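Local coordinates for flagellar brake protein YcgR (Klebsiella pneumoniae, PDB 5KEC) that binds the second messenger c-di-GMP and probably acts as a DNA-binding transcriptional activator of type 3 fimbriae, with a likely role in biofilm formation, at residues A18-E23 / A49-Q54. Residues are numbered along the deposited sequence; the frame is centred on the assembly and turned at random.
Sequences AIFREE and AEFHIQ
The F51 ring receives F20 over one of its faces: CE2 of F20 stands 3.5 Å above the plane, displaced toward the rim on the CG–CD2 side, with CE2 of F20 3.6 Å from CD2 of F51. Around F20, CD2 of F51 arrives obliquely; the planes are inclined at 40° and the ring centres lie 5.1 Å apart, an oblique pair. Further rings extend the group, with F67 and F78 meeting F51 and F20, respectively, edge-to-face, and F98 meeting F51 at a shallow angle between the planes. Between 18-23 and 49-54 the contact is carried by one phenylalanine from each side, and I19 on I76 adds a further point where the helix meets the curved antiparallel sheet. F20 lies on helix 13-25 and F51 on strand 50-55, and their CA atoms are 7.9 Å apart. Both CB atoms point toward the other segment. With chi1 at 70°, CG of F51 sits between its backbone N and carbonyl carbon, and the ring presents a face to the helix; CB joins the contact as well, 3.9 Å from CD2 of F20. L100 touches both phenylalanines, while P101 packs on F20 and A80 and L43 on F51, all within the YcgR-like part of the chain. Burial and these apolar neighbours place the pair in the hydrophobic interior of this domain. The F20 side chain lies about 12 Å from that of H70, a c-di-GMP-binding residue, although no c-di-GMP is bound in this model. No hydrogen bond or salt bridge links the two segments, and both rings are buried; the attachment of helix to strand at this point therefore rests on dispersion and the exclusion of water, with a modest 91 Å² buried in total.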
ATOM      1  N   ALA B  18     -25.160   1.353  -5.472  1.00 24.64           N
ATOM      2  CA  ALA B  18     -26.058   2.014  -4.529  1.00 32.65           C
ATOM      3  C   ALA B  18     -25.306   2.666  -3.369  1.00 29.99           C
ATOM      4  O   ALA B  18     -25.661   3.763  -2.933  1.00 30.22           O
ATOM      5  CB  ALA B  18     -27.089   1.028  -3.998  1.00 29.94           C
ATOM      6  N   ILE B  19     -24.274   1.986  -2.866  1.00 23.98           N
ATOM      7  CA  ILE B  19     -23.490   2.513  -1.751  1.00 21.79           C
ATOM      8  C   ILE B  19     -22.678   3.734  -2.167  1.00 30.75           C
ATOM      9  O   ILE B  19     -22.611   4.729  -1.432  1.00 28.93           O
ATOM     10  CB  ILE B  19     -22.554   1.445  -1.145  1.00 21.00           C
ATOM     11  CG1 ILE B  19     -23.354   0.472  -0.272  1.00 22.13           C
ATOM     12  CG2 ILE B  19     -21.452   2.101  -0.320  1.00 25.57           C
ATOM     13  CD1 ILE B  19     -22.599  -0.814   0.064  1.00 24.75           C
ATOM     14  N   PHE B  20     -22.074   3.674  -3.348  1.00 23.04           N
ATOM     15  CA  PHE B  20     -21.299   4.815  -3.828  1.00 26.97           C
ATOM     16  C   PHE B  20     -22.177   6.050  -4.027  1.00 20.94           C
ATOM     17  O   PHE B  20     -21.808   7.154  -3.616  1.00 22.26           O
ATOM     18  CB  PHE B  20     -20.514   4.464  -5.099  1.00 20.26           C
ATOM     19  CG  PHE B  20     -19.136   3.940  -4.821  1.00 21.52           C
ATOM     20  CD1 PHE B  20     -18.956   2.679  -4.278  1.00 21.88           C
ATOM     21  CD2 PHE B  20     -18.016   4.714  -5.095  1.00 17.12           C
ATOM     22  CE1 PHE B  20     -17.687   2.199  -4.008  1.00 24.68           C
ATOM     23  CE2 PHE B  20     -16.742   4.241  -4.825  1.00 22.93           C
ATOM     24  CZ  PHE B  20     -16.577   2.981  -4.283  1.00 27.14           C
ATOM     25  N   ARG B  21     -23.342   5.856  -4.639  1.00 18.66           N
ATOM     26  CA  ARG B  21     -24.277   6.951  -4.866  1.00 21.29           C
ATOM     27  C   ARG B  21     -24.708   7.621  -3.568  1.00 24.62           C
ATOM     28  O   ARG B  21     -24.863   8.841  -3.515  1.00 20.39           O
ATOM     29  CB  ARG B  21     -25.505   6.467  -5.634  1.00 26.67           C
ATOM     30  CG  ARG B  21     -25.226   6.097  -7.081  1.00 32.19           C
ATOM     31  CD  ARG B  21     -26.525   5.870  -7.834  1.00 39.92           C
ATOM     32  NE  ARG B  21     -26.305   5.534  -9.237  1.00 57.55           N
ATOM     33  CZ  ARG B  21     -26.081   6.432 -10.192  1.00 73.26           C
ATOM     34  NH1 ARG B  21     -26.034   7.725  -9.891  1.00 74.87           N
ATOM     35  NH2 ARG B  21     -25.897   6.039 -11.447  1.00 75.25           N
ATOM     36  N   GLU B  22     -24.895   6.819  -2.524  1.00 23.30           N
ATOM     37  CA  GLU B  22     -25.327   7.338  -1.236  1.00 29.64           C
ATOM     38  C   GLU B  22     -24.214   8.124  -0.557  1.00 25.11           C
ATOM     39  O   GLU B  22     -24.435   9.240  -0.080  1.00 26.27           O
ATOM     40  CB  GLU B  22     -25.800   6.198  -0.331  1.00 30.65           C
ATOM     41  CG  GLU B  22     -26.230   6.651   1.052  1.00 38.42           C
ATOM     42  CD  GLU B  22     -26.950   5.559   1.823  1.00 49.03           C
ATOM     43  OE1 GLU B  22     -26.295   4.580   2.243  1.00 52.99           O
ATOM     44  OE2 GLU B  22     -28.178   5.681   2.003  1.00 53.17           O
ATOM     45  N   GLU B  23     -23.019   7.547  -0.515  1.00 20.80           N
ATOM     46  CA  GLU B  23     -21.891   8.218   0.117  1.00 24.13           C
ATOM     47  C   GLU B  23     -21.555   9.517  -0.623  1.00 28.97           C
ATOM     48  O   GLU B  23     -21.196  10.522  -0.009  1.00 29.76           O
ATOM     49  CB  GLU B  23     -20.679   7.287   0.190  1.00 21.34           C
ATOM     50  CG  GLU B  23     -20.942   5.988   0.940  1.00 28.29           C
ATOM     51  CD  GLU B  23     -21.464   6.207   2.357  1.00 29.55           C
ATOM     52  OE1 GLU B  23     -21.037   7.167   3.031  1.00 38.40           O
ATOM     53  OE2 GLU B  23     -22.309   5.411   2.807  1.00 33.83           O
ATOM     54  N   ALA B  49     -20.337   2.373 -13.934  1.00 29.71           N
ATOM     55  CA  ALA B  49     -19.069   1.678 -14.141  1.00 33.82           C
ATOM     56  C   ALA B  49     -17.873   2.304 -13.419  1.00 38.88           C
ATOM     57  O   ALA B  49     -16.857   1.638 -13.209  1.00 35.86           O
ATOM     58  CB  ALA B  49     -18.780   1.565 -15.630  1.00 33.49           C
ATOM     59  N   GLU B  50     -17.993   3.576 -13.041  1.00 29.75           N
ATOM     60  CA  GLU B  50     -16.849   4.325 -12.528  1.00 28.86           C
ATOM     61  C   GLU B  50     -17.235   5.332 -11.448  1.00 24.91           C
ATOM     62  O   GLU B  50     -18.389   5.731 -11.339  1.00 21.70           O
ATOM     63  CB  GLU B  50     -16.149   5.060 -13.675  1.00 40.00           C
ATOM     64  CG  GLU B  50     -15.487   4.149 -14.694  1.00 49.11           C
ATOM     65  CD  GLU B  50     -15.052   4.885 -15.948  1.00 54.34           C
ATOM     66  OE1 GLU B  50     -15.642   5.947 -16.255  1.00 37.20           O
ATOM     67  OE2 GLU B  50     -14.121   4.396 -16.626  1.00 52.48           O
ATOM     68  N   PHE B  51     -16.260   5.720 -10.634  1.00 24.23           N
ATOM     69  CA  PHE B  51     -16.446   6.831  -9.710  1.00 27.16           C
ATOM     70  C   PHE B  51     -15.315   7.816  -9.908  1.00 23.99           C
ATOM     71  O   PHE B  51     -14.214   7.431 -10.292  1.00 32.75           O
ATOM     72  CB  PHE B  51     -16.496   6.357  -8.255  1.00 22.66           C
ATOM     73  CG  PHE B  51     -15.177   5.871  -7.723  1.00 25.34           C
ATOM     74  CD1 PHE B  51     -14.296   6.750  -7.110  1.00 23.37           C
ATOM     75  CD2 PHE B  51     -14.823   4.531  -7.826  1.00 24.66           C
ATOM     76  CE1 PHE B  51     -13.079   6.304  -6.609  1.00 22.19           C
ATOM     77  CE2 PHE B  51     -13.608   4.072  -7.330  1.00 20.42           C
ATOM     78  CZ  PHE B  51     -12.731   4.963  -6.725  1.00 23.43           C
ATOM     79  N   HIS B  52     -15.584   9.091  -9.649  1.00 23.34           N
ATOM     80  CA  HIS B  52     -14.584  10.127  -9.871  1.00 26.70           C
ATOM     81  C   HIS B  52     -14.139  10.777  -8.583  1.00 27.58           C
ATOM     82  O   HIS B  52     -14.906  10.886  -7.634  1.00 22.75           O
ATOM     83  CB  HIS B  52     -15.136  11.218 -10.782  1.00 22.98           C
ATOM     84  CG  HIS B  52     -15.438  10.749 -12.164  1.00 26.99           C
ATOM     85  ND1 HIS B  52     -15.702  11.618 -13.202  1.00 38.56           N
ATOM     86  CD2 HIS B  52     -15.517   9.503 -12.684  1.00 33.80           C
ATOM     87  CE1 HIS B  52     -15.935  10.923 -14.302  1.00 50.39           C
ATOM     88  NE2 HIS B  52     -15.829   9.637 -14.015  1.00 40.21           N
ATOM     89  N   ILE B  53     -12.888  11.218  -8.570  1.00 28.73           N
ATOM     90  CA  ILE B  53     -12.409  12.136  -7.554  1.00 28.01           C
ATOM     91  C   ILE B  53     -11.569  13.189  -8.262  1.00 26.29           C
ATOM     92  O   ILE B  53     -11.141  12.986  -9.399  1.00 32.80           O
ATOM     93  CB  ILE B  53     -11.584  11.416  -6.475  1.00 26.32           C
ATOM     94  CG1 ILE B  53     -10.395  10.693  -7.101  1.00 28.70           C
ATOM     95  CG2 ILE B  53     -12.462  10.440  -5.681  1.00 19.29           C
ATOM     96  CD1 ILE B  53      -9.112  11.489  -7.052  1.00 37.35           C
ATOM     97  N   GLN B  54     -11.346  14.317  -7.596  1.00 19.53           N
ATOM     98  CA  GLN B  54     -10.570  15.404  -8.173  1.00 20.05           C
ATOM     99  C   GLN B  54      -9.496  15.840  -7.203  1.00 24.34           C
ATOM    100  O   GLN B  54      -9.741  15.964  -5.999  1.00 30.84           O
ATOM    101  CB  GLN B  54     -11.480  16.588  -8.531  1.00 21.78           C
ATOM    102  CG  GLN B  54     -12.511  16.273  -9.621  1.00 22.10           C
ATOM    103  CD  GLN B  54     -13.595  17.335  -9.719  1.00 20.71           C
ATOM    104  OE1 GLN B  54     -13.394  18.476  -9.314  1.00 31.81           O
ATOM    105  NE2 GLN B  54     -14.756  16.956 -10.241  1.00 26.33           N
TER